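Local coordinates for tyrosine specific protein phosphatase (Trypanosoma cruzi, PDB 4AZ1) that probably hydrolyses phosphotyrosine in protein substrates, acting as a protein tyrosine phosphatase, at residues 230-235 / 274-279; 133-138 / 151-156; 84-89 / 243-248. All blocks are in the same frame, centred on the assembly; numbering follows the deposited sequence.

Contact 1: 230-235 / 274-279; sequences IGRTGT and MEQYFV. With FMT (formic acid), chain D.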
loop_
_atom_site.group_PDB
_atom_site.type_symbol
_atom_site.label_atom_id
_atom_site.label_comp_id
_atom_site.label_asym_id
_atom_site.label_seq_id
_atom_site.Cartn_x
_atom_site.Cartn_y
_atom_site.Cartn_z
ATOM N N ILE A 230 -2.379 -8.313 18.437
ATOM C CA ILE A 230 -2.225 -8.504 19.879
ATOM C C ILE A 230 -2.793 -9.838 20.374
ATOM O O ILE A 230 -2.587 -10.211 21.533
ATOM C CB ILE A 230 -2.875 -7.358 20.723
ATOM C CG1 ILE A 230 -4.376 -7.233 20.439
ATOM C CG2 ILE A 230 -2.138 -6.018 20.545
ATOM C CD1 ILE A 230 -5.098 -6.197 21.391
ATOM N N GLY A 231 -3.529 -10.539 19.517
ATOM C CA GLY A 231 -4.272 -11.704 19.973
ATOM C C GLY A 231 -3.507 -12.998 19.785
ATOM O O GLY A 231 -2.712 -13.400 20.651
ATOM N N ARG A 232 -3.750 -13.645 18.653
ATOM C CA ARG A 232 -3.006 -14.828 18.265
ATOM C C ARG A 232 -1.514 -14.503 18.159
ATOM O O ARG A 232 -0.663 -15.353 18.418
ATOM C CB ARG A 232 -3.566 -15.369 16.924
ATOM C CG ARG A 232 -4.979 -15.989 17.076
ATOM C CD ARG A 232 -5.654 -16.241 15.734
ATOM N NE ARG A 232 -6.161 -15.007 15.146
ATOM C CZ ARG A 232 -6.702 -14.923 13.932
ATOM N NH1 ARG A 232 -6.815 -16.001 13.167
ATOM N NH2 ARG A 232 -7.133 -13.756 13.485
ATOM N N THR A 233 -1.205 -13.268 17.774
ATOM C CA THR A 233 0.175 -12.802 17.707
ATOM C C THR A 233 0.836 -12.892 19.090
ATOM O O THR A 233 1.962 -13.396 19.229
ATOM C CB THR A 233 0.212 -11.340 17.240
ATOM O OG1 THR A 233 -0.127 -11.284 15.849
ATOM C CG2 THR A 233 1.595 -10.734 17.474
ATOM N N GLY A 234 0.126 -12.413 20.109
ATOM C CA GLY A 234 0.597 -12.492 21.488
ATOM C C GLY A 234 0.777 -13.913 22.006
ATOM O O GLY A 234 1.748 -14.197 22.708
ATOM N N THR A 235 -0.143 -14.810 21.655
ATOM C CA THR A 235 -0.021 -16.212 22.051
ATOM C C THR A 235 1.231 -16.859 21.465
ATOM O O THR A 235 1.973 -17.575 22.163
ATOM C CB THR A 235 -1.242 -17.026 21.579
ATOM O OG1 THR A 235 -2.420 -16.560 22.248
ATOM C CG2 THR A 235 -1.046 -18.515 21.854
ATOM N N MET A 274 -9.267 -14.734 26.462
ATOM C CA MET A 274 -8.969 -15.715 27.500
ATOM C C MET A 274 -8.419 -17.012 26.893
ATOM O O MET A 274 -7.424 -17.573 27.373
ATOM C CB MET A 274 -10.222 -15.979 28.346
ATOM C CG MET A 274 -10.014 -16.927 29.528
ATOM S SD MET A 274 -10.102 -18.674 29.033
ATOM C CE MET A 274 -11.885 -18.901 28.959
ATOM N N GLU A 275 -9.055 -17.488 25.827
ATOM C CA GLU A 275 -8.648 -18.766 25.248
ATOM C C GLU A 275 -7.285 -18.643 24.587
ATOM O O GLU A 275 -6.582 -19.640 24.452
ATOM C CB GLU A 275 -9.694 -19.322 24.266
ATOM C CG GLU A 275 -9.799 -18.551 22.980
ATOM C CD GLU A 275 -10.668 -17.313 23.104
ATOM O OE1 GLU A 275 -11.148 -17.014 24.230
ATOM O OE2 GLU A 275 -10.872 -16.648 22.063
ATOM N N GLN A 276 -6.888 -17.427 24.208
ATOM C CA GLN A 276 -5.549 -17.253 23.637
ATOM C C GLN A 276 -4.482 -17.391 24.729
ATOM O O GLN A 276 -3.403 -17.900 24.474
ATOM C CB GLN A 276 -5.425 -15.905 22.899
ATOM C CG GLN A 276 -6.198 -15.872 21.558
ATOM C CD GLN A 276 -6.486 -14.449 21.102
ATOM O OE1 GLN A 276 -6.127 -13.492 21.796
ATOM N NE2 GLN A 276 -7.152 -14.302 19.948
ATOM N N TYR A 277 -4.797 -16.938 25.939
ATOM C CA TYR A 277 -3.891 -17.076 27.078
ATOM C C TYR A 277 -3.820 -18.554 27.478
ATOM O O TYR A 277 -2.745 -19.107 27.781
ATOM C CB TYR A 277 -4.408 -16.207 28.243
ATOM C CG TYR A 277 -3.557 -16.242 29.502
ATOM C CD1 TYR A 277 -2.300 -15.632 29.542
ATOM C CD2 TYR A 277 -4.022 -16.857 30.655
ATOM C CE1 TYR A 277 -1.519 -15.657 30.706
ATOM C CE2 TYR A 277 -3.251 -16.890 31.824
ATOM C CZ TYR A 277 -2.003 -16.280 31.838
ATOM O OH TYR A 277 -1.241 -16.300 32.993
ATOM N N PHE A 278 -4.980 -19.197 27.457
ATOM C CA PHE A 278 -5.060 -20.632 27.696
ATOM C C PHE A 278 -4.141 -21.422 26.752
ATOM O O PHE A 278 -3.439 -22.340 27.194
ATOM C CB PHE A 278 -6.501 -21.091 27.539
ATOM C CG PHE A 278 -6.902 -22.119 28.535
ATOM C CD1 PHE A 278 -6.059 -23.196 28.815
ATOM C CD2 PHE A 278 -8.108 -22.009 29.215
ATOM C CE1 PHE A 278 -6.427 -24.159 29.755
ATOM C CE2 PHE A 278 -8.485 -22.965 30.164
ATOM C CZ PHE A 278 -7.643 -24.043 30.433
ATOM N N VAL A 279 -4.114 -21.051 25.469
ATOM C CA VAL A 279 -3.286 -21.779 24.493
ATOM C C VAL A 279 -1.799 -21.849 24.912
ATOM O O VAL A 279 -1.136 -22.860 24.672
ATOM C CB VAL A 279 -3.463 -21.240 23.036
ATOM C CG1 VAL A 279 -2.516 -21.967 22.057
ATOM C CG2 VAL A 279 -4.899 -21.432 22.565
HETATM C C FMT D . -7.356 -10.518 15.497
HETATM O O1 FMT D . -6.886 -11.285 14.653
HETATM O O2 FMT D . -6.874 -9.411 15.750
#
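Gln276 OE1 is held by the backbone N of Arg273, and more weakly by that of Gln272, while across the contact it lies against Gly231, 3.2 Å from CA. From CG outward the Gln276 chain is straight, which carries its amide there. The other amide atom, NE2, sits 3.7 Å from Arg232 N and 4.0 Å from Arg232 CG. Further along, the hydroxyl of Thr235 donates to the backbone of helix 274-288, OG1 to Gln276 O at 2.8 Å. It comes in from well above the carbonyl plane, with a C=O...donor angle of 106°. Thr235 puts OG1 beside its own backbone N (chi1 -65°), which leaves CG2 anti to that N and directed at Val279 CG1, 3.8 Å away. These residues lie where the phosphate-binding loop of the HCX5R signature, opening at His225-Cys226, runs into helix 232-247; Gly231 is its N-cap, and Thr235 N closes the first turn on Gly231 O. Arg232 ends the signature. Its chain bends at chi3 and carries the guanidinium to a formate, probably from the crystallisation liquor, that lies at the guanidinium edge, close to its plane: NH2 to O1 is 2.7 Å, nearly straight at 165°. Ser227 N and Ala228 N bind the same formate, while NH1 of Arg232 turns to Glu124 in a salt bridge and to Trp194 O.

Contact 2: 133-138 / 151-156; sequences YWPEER and LTISED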
loop_
_atom_site.group_PDB
_atom_site.type_symbol
_atom_site.label_atom_id
_atom_site.label_comp_id
_atom_site.label_asym_id
_atom_site.label_seq_id
_atom_site.Cartn_x
_atom_site.Cartn_y
_atom_site.Cartn_z
ATOM N N TYR A 133 -0.507 -8.932 0.822
ATOM C CA TYR A 133 0.674 -8.173 0.431
ATOM C C TYR A 133 1.694 -9.027 -0.328
ATOM O O TYR A 133 2.830 -8.601 -0.546
ATOM C CB TYR A 133 1.301 -7.495 1.652
ATOM C CG TYR A 133 1.535 -8.440 2.812
ATOM C CD1 TYR A 133 2.693 -9.198 2.890
ATOM C CD2 TYR A 133 0.607 -8.551 3.840
ATOM C CE1 TYR A 133 2.928 -10.056 3.958
ATOM C CE2 TYR A 133 0.829 -9.418 4.924
ATOM C CZ TYR A 133 1.989 -10.163 4.967
ATOM O OH TYR A 133 2.227 -11.013 6.023
ATOM N N TRP A 134 1.276 -10.223 -0.742
ATOM C CA TRP A 134 2.149 -11.135 -1.489
ATOM C C TRP A 134 1.546 -11.418 -2.857
ATOM O O TRP A 134 0.335 -11.299 -3.021
ATOM C CB TRP A 134 2.326 -12.454 -0.721
ATOM C CG TRP A 134 1.020 -13.128 -0.436
ATOM C CD1 TRP A 134 0.343 -13.990 -1.252
ATOM C CD2 TRP A 134 0.228 -12.980 0.745
ATOM N NE1 TRP A 134 -0.826 -14.389 -0.646
ATOM C CE2 TRP A 134 -0.919 -13.784 0.578
ATOM C CE3 TRP A 134 0.382 -12.247 1.930
ATOM C CZ2 TRP A 134 -1.912 -13.883 1.566
ATOM C CZ3 TRP A 134 -0.607 -12.341 2.907
ATOM C CH2 TRP A 134 -1.735 -13.153 2.720
ATOM N N PRO A 135 2.388 -11.792 -3.844
ATOM C CA PRO A 135 1.835 -12.104 -5.169
ATOM C C PRO A 135 1.021 -13.383 -5.105
ATOM O O PRO A 135 1.397 -14.312 -4.380
ATOM C CB PRO A 135 3.083 -12.347 -6.049
ATOM C CG PRO A 135 4.290 -11.927 -5.196
ATOM C CD PRO A 135 3.848 -12.019 -3.769
ATOM N N GLU A 136 -0.076 -13.435 -5.852
ATOM C CA GLU A 136 -0.881 -14.640 -5.909
ATOM C C GLU A 136 -0.203 -15.658 -6.815
ATOM O O GLU A 136 0.315 -15.287 -7.892
ATOM C CB GLU A 136 -2.274 -14.331 -6.462
ATOM C CG GLU A 136 -3.234 -13.665 -5.486
ATOM C CD GLU A 136 -4.627 -13.509 -6.082
ATOM O OE1 GLU A 136 -4.742 -12.951 -7.199
ATOM O OE2 GLU A 136 -5.601 -13.959 -5.439
ATOM N N GLU A 137 -0.221 -16.924 -6.387
ATOM C CA GLU A 137 0.248 -18.051 -7.205
ATOM C C GLU A 137 -0.177 -17.964 -8.669
ATOM O O GLU A 137 0.631 -18.176 -9.578
ATOM C CB GLU A 137 -0.287 -19.364 -6.634
ATOM C CG GLU A 137 0.468 -19.894 -5.439
ATOM C CD GLU A 137 1.242 -21.160 -5.754
ATOM O OE1 GLU A 137 1.969 -21.182 -6.773
ATOM O OE2 GLU A 137 1.119 -22.135 -4.979
ATOM N N ARG A 138 -1.450 -17.645 -8.884
ATOM C CA ARG A 138 -2.025 -17.606 -10.228
ATOM C C ARG A 138 -1.604 -16.377 -11.042
ATOM O O ARG A 138 -2.109 -16.160 -12.151
ATOM C CB ARG A 138 -3.553 -17.677 -10.143
ATOM N N LEU A 151 8.262 -0.266 -4.264
ATOM C CA LEU A 151 8.896 -1.559 -4.023
ATOM C C LEU A 151 8.208 -2.599 -4.887
ATOM O O LEU A 151 7.018 -2.478 -5.213
ATOM C CB LEU A 151 8.798 -1.977 -2.553
ATOM C CG LEU A 151 9.550 -1.176 -1.483
ATOM C CD1 LEU A 151 8.594 -0.366 -0.611
ATOM C CD2 LEU A 151 10.391 -2.102 -0.618
ATOM N N THR A 152 8.960 -3.618 -5.272
ATOM C CA THR A 152 8.383 -4.752 -5.963
ATOM C C THR A 152 8.595 -5.952 -5.057
ATOM O O THR A 152 9.648 -6.080 -4.424
ATOM C CB THR A 152 9.056 -4.963 -7.324
ATOM O OG1 THR A 152 8.781 -3.835 -8.168
ATOM C CG2 THR A 152 8.558 -6.244 -8.003
ATOM N N ILE A 153 7.590 -6.811 -4.954
ATOM C CA ILE A 153 7.748 -8.063 -4.218
ATOM C C ILE A 153 7.416 -9.239 -5.155
ATOM O O ILE A 153 6.425 -9.200 -5.904
ATOM C CB ILE A 153 6.934 -8.046 -2.891
ATOM C CG1 ILE A 153 7.060 -9.374 -2.135
ATOM C CG2 ILE A 153 5.498 -7.702 -3.142
ATOM C CD1 ILE A 153 6.362 -9.335 -0.744
ATOM N N SER A 154 8.271 -10.261 -5.151
ATOM C CA SER A 154 8.181 -11.316 -6.155
ATOM C C SER A 154 8.286 -12.679 -5.519
ATOM O O SER A 154 8.849 -12.830 -4.427
ATOM C CB SER A 154 9.312 -11.195 -7.185
ATOM O OG SER A 154 9.477 -9.867 -7.627
ATOM N N GLU A 155 7.767 -13.684 -6.216
ATOM C CA GLU A 155 7.958 -15.059 -5.801
ATOM C C GLU A 155 9.403 -15.445 -6.118
ATOM O O GLU A 155 9.897 -15.130 -7.191
ATOM C CB GLU A 155 6.975 -15.981 -6.528
ATOM C CG GLU A 155 7.121 -17.448 -6.124
ATOM C CD GLU A 155 5.930 -18.307 -6.516
ATOM O OE1 GLU A 155 5.040 -17.805 -7.251
ATOM O OE2 GLU A 155 5.896 -19.488 -6.081
ATOM N N ASP A 156 10.085 -16.087 -5.175
ATOM C CA ASP A 156 11.462 -16.524 -5.408
ATOM C C ASP A 156 11.475 -17.553 -6.538
ATOM O O ASP A 156 10.862 -18.618 -6.416
ATOM C CB ASP A 156 12.058 -17.106 -4.118
ATOM C CG ASP A 156 13.569 -17.344 -4.208
ATOM O OD1 ASP A 156 14.065 -17.812 -5.269
ATOM O OD2 ASP A 156 14.259 -17.069 -3.197
#
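Pro135 lays the CG corner of its ring against the strand backbone, 3.5 Å from Ile153 O and 4.0 Å from Glu155 N. Its CD comes within 4.5 Å of Ile153 CG1. From the other direction Ile153 reaches back to the loop: CG1 is anti to the backbone N (chi1 178°) and the chain stays extended, so CD1 arrives 3.6 Å from Tyr133 O, with CG2 a little farther from the same oxygen. Segment 133-138 runs alongside the start of strand 151-164, 25° off its direction, in the mixed sheet at the core of the phosphatase fold, where that strand is flanked by 142-145 and 169-177. Ile153 also packs on Leu174 and Leu176 of strand 169-177 and on Phe186 of strand 184-191. Within the loop, Tyr133 (chi1 51°) and Trp134 both set CG between the backbone N and the carbonyl carbon, which folds the two rings together: Trp134 CE3 stands 3.8 Å above the centre of the phenol ring, edge toward face. Arg172 makes a cation-pi contact with the indole, and Tyr133 OH is gripped by His225 NE2 and Gln188 NE2, tying this loop to the histidine of the signature motif. At the outer end, Glu137 OE1 and Glu155 OE2 come 4.3 Å apart. Like charges there would probably repel; Glu137 is poorly ordered, whereas Glu155 OE2 accepts a weak hydrogen bond from Tyr161 N, and Tyr161 OH in turn binds Pro135 O.

Contact 3: 84-89 / 243-248; sequences LDLPHK and LTHLER
Thr244 meets the tip of Leu86 methyl to methyl, CG2 to CD2 at 3.7 Å, the two side chains running antiparallel where they pass. This is where the connection between antiparallel strands 79-82 and 90-93, at one margin of the central sheet of the phosphatase fold, rests on the last turns of helix 232-247, the helix that follows the signature loop. In Thr244, OG1 lies beside the backbone N (chi1 -59°) and is bonded to Tyr240 O one turn back, which leaves CG2 anti to that N and turned to the loop. The same methyl is also 4.3 Å from Pro87 CD, while Leu86 continues along the helix onto Tyr240 and Ala241. His245 comes next. Its ring is held at both nitrogens: ND1 bonds Thr250 OG1, just past the helix, and NE2 is 2.6 Å from a water lying in the ring plane at its edge. That water donates to Leu84 O at 3.0 Å, so the imidazole reaches the loop through a solvent bridge, with Leu86 CD2 approaching the ring obliquely. Arg248, the first residue to leave helical geometry, still gives its N to Thr244 O. Its side chain folds back over the turn: CG is placed between the backbone N and the carbonyl carbon (chi1 57°), and a bend at chi3 (50°) swings the guanidinium above Thr244, whose CG2 lies 3.9 Å from its plane and displaced from the centre. From there the guanidinium covers the loop at the surface, NH1 lying 4.1 Å from Leu86 CD2 and NH2 3.7 Å from Pro87 CG.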
loop_
_atom_site.group_PDB
_atom_site.type_symbol
_atom_site.label_atom_id
_atom_site.label_comp_id
_atom_site.label_asym_id
_atom_site.label_seq_id
_atom_site.Cartn_x
_atom_site.Cartn_y
_atom_site.Cartn_z
ATOM N N LEU A 84 12.120 -10.100 25.275
ATOM C CA LEU A 84 11.969 -10.818 26.542
ATOM C C LEU A 84 13.278 -11.446 27.030
ATOM O O LEU A 84 13.242 -12.424 27.781
ATOM C CB LEU A 84 10.898 -11.904 26.409
ATOM C CG LEU A 84 9.499 -11.420 26.015
ATOM C CD1 LEU A 84 8.722 -12.488 25.253
ATOM C CD2 LEU A 84 8.724 -10.979 27.247
ATOM N N ASP A 85 14.417 -10.895 26.607
ATOM C CA ASP A 85 15.733 -11.415 27.015
ATOM C C ASP A 85 15.911 -12.840 26.506
ATOM O O ASP A 85 16.399 -13.716 27.220
ATOM C CB ASP A 85 15.907 -11.386 28.545
ATOM C CG ASP A 85 15.910 -9.980 29.116
ATOM O OD1 ASP A 85 16.515 -9.085 28.489
ATOM O OD2 ASP A 85 15.312 -9.777 30.198
ATOM N N LEU A 86 15.490 -13.070 25.271
ATOM C CA LEU A 86 15.574 -14.390 24.661
ATOM C C LEU A 86 16.382 -14.257 23.375
ATOM O O LEU A 86 16.745 -13.136 23.000
ATOM C CB LEU A 86 14.171 -14.923 24.394
ATOM C CG LEU A 86 13.328 -15.103 25.655
ATOM C CD1 LEU A 86 11.952 -15.575 25.261
ATOM C CD2 LEU A 86 13.978 -16.077 26.618
ATOM N N PRO A 87 16.719 -15.392 22.727
ATOM C CA PRO A 87 17.555 -15.279 21.525
ATOM C C PRO A 87 16.888 -14.485 20.416
ATOM O O PRO A 87 17.577 -13.815 19.649
ATOM C CB PRO A 87 17.741 -16.737 21.105
ATOM C CG PRO A 87 17.778 -17.468 22.409
ATOM C CD PRO A 87 16.677 -16.786 23.220
ATOM N N HIS A 88 15.566 -14.557 20.335
ATOM C CA HIS A 88 14.846 -13.786 19.326
ATOM C C HIS A 88 14.035 -12.642 19.921
ATOM O O HIS A 88 13.419 -12.780 20.992
ATOM C CB HIS A 88 13.930 -14.690 18.482
ATOM C CG HIS A 88 14.675 -15.626 17.588
ATOM N ND1 HIS A 88 15.091 -16.877 18.000
ATOM C CD2 HIS A 88 15.107 -15.489 16.311
ATOM C CE1 HIS A 88 15.733 -17.470 17.011
ATOM N NE2 HIS A 88 15.754 -16.651 15.974
ATOM N N LYS A 89 14.051 -11.514 19.217
ATOM C CA LYS A 89 13.129 -10.416 19.465
ATOM C C LYS A 89 12.061 -10.518 18.399
ATOM O O LYS A 89 12.249 -11.192 17.375
ATOM C CB LYS A 89 13.828 -9.061 19.327
ATOM C CG LYS A 89 15.007 -8.850 20.252
ATOM C CD LYS A 89 15.360 -7.369 20.322
ATOM C CE LYS A 89 16.590 -7.127 21.193
ATOM N NZ LYS A 89 16.783 -5.676 21.511
ATOM N N LEU A 243 8.265 -21.600 26.138
ATOM C CA LEU A 243 8.967 -22.828 25.766
ATOM C C LEU A 243 10.483 -22.688 25.853
ATOM O O LEU A 243 11.181 -23.666 26.114
ATOM C CB LEU A 243 8.547 -23.324 24.375
ATOM C CG LEU A 243 7.165 -23.986 24.342
ATOM C CD1 LEU A 243 6.593 -24.016 22.933
ATOM C CD2 LEU A 243 7.246 -25.393 24.910
ATOM N N THR A 244 10.985 -21.477 25.637
ATOM C CA THR A 244 12.415 -21.216 25.790
ATOM C C THR A 244 12.802 -21.374 27.258
ATOM O O THR A 244 13.844 -21.951 27.574
ATOM C CB THR A 244 12.803 -19.813 25.290
ATOM O OG1 THR A 244 12.457 -19.674 23.903
ATOM C CG2 THR A 244 14.301 -19.585 25.460
ATOM N N HIS A 245 11.960 -20.881 28.164
ATOM C CA HIS A 245 12.211 -21.099 29.594
ATOM C C HIS A 245 12.246 -22.585 29.936
ATOM O O HIS A 245 13.096 -23.036 30.712
ATOM C CB HIS A 245 11.172 -20.361 30.449
ATOM C CG HIS A 245 11.416 -18.889 30.522
ATOM N ND1 HIS A 245 12.400 -18.339 31.316
ATOM C CD2 HIS A 245 10.837 -17.855 29.868
ATOM C CE1 HIS A 245 12.402 -17.028 31.162
ATOM N NE2 HIS A 245 11.459 -16.708 30.291
ATOM N N LEU A 246 11.328 -23.340 29.337
ATOM C CA LEU A 246 11.257 -24.783 29.546
ATOM C C LEU A 246 12.562 -25.434 29.102
ATOM O O LEU A 246 13.137 -26.252 29.820
ATOM C CB LEU A 246 10.065 -25.357 28.763
ATOM C CG LEU A 246 9.718 -26.849 28.891
ATOM C CD1 LEU A 246 8.234 -27.073 28.634
ATOM C CD2 LEU A 246 10.537 -27.709 27.935
ATOM N N GLU A 247 13.021 -25.058 27.911
ATOM C CA GLU A 247 14.233 -25.627 27.321
ATOM C C GLU A 247 15.532 -25.281 28.062
ATOM O O GLU A 247 16.516 -26.017 27.960
ATOM C CB GLU A 247 14.342 -25.211 25.846
ATOM C CG GLU A 247 13.424 -25.990 24.915
ATOM C CD GLU A 247 13.414 -25.438 23.492
ATOM O OE1 GLU A 247 13.781 -24.255 23.296
ATOM O OE2 GLU A 247 13.039 -26.192 22.565
ATOM N N ARG A 248 15.544 -24.160 28.781
ATOM C CA ARG A 248 16.732 -23.770 29.537
ATOM C C ARG A 248 16.524 -23.922 31.052
ATOM O O ARG A 248 17.277 -23.365 31.862
ATOM C CB ARG A 248 17.248 -22.372 29.138
ATOM C CG ARG A 248 16.255 -21.244 29.279
ATOM C CD ARG A 248 16.833 -19.884 28.893
ATOM N NE ARG A 248 17.513 -19.855 27.596
ATOM C CZ ARG A 248 17.918 -18.738 26.992
ATOM N NH1 ARG A 248 17.690 -17.562 27.562
ATOM N NH2 ARG A 248 18.540 -18.784 25.816
HETATM O O HOH W 1 11.422 -14.392 29.156
#

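Overall arrangement
From the N terminus, the first segment met is 84-89, in the turn between the first two strands of the central sheet. The chain then makes contact 2, a short loop closed between 133-138 and 151-156 at the other end of the sheet, nested wholly inside the long loop that contact 3 closes. Next comes 230-235, opening contact 1 before 243-248 completes contact 3; 274-279 follows, so contacts 1 and 3 cross. Both use helix 232-247, its start joined to helix 274-288 and its end to the strand connection, with centres about 18 Å apart. Contacts 1 and 2 lie on opposite sides of the chain's centre, about 29 Å between centres.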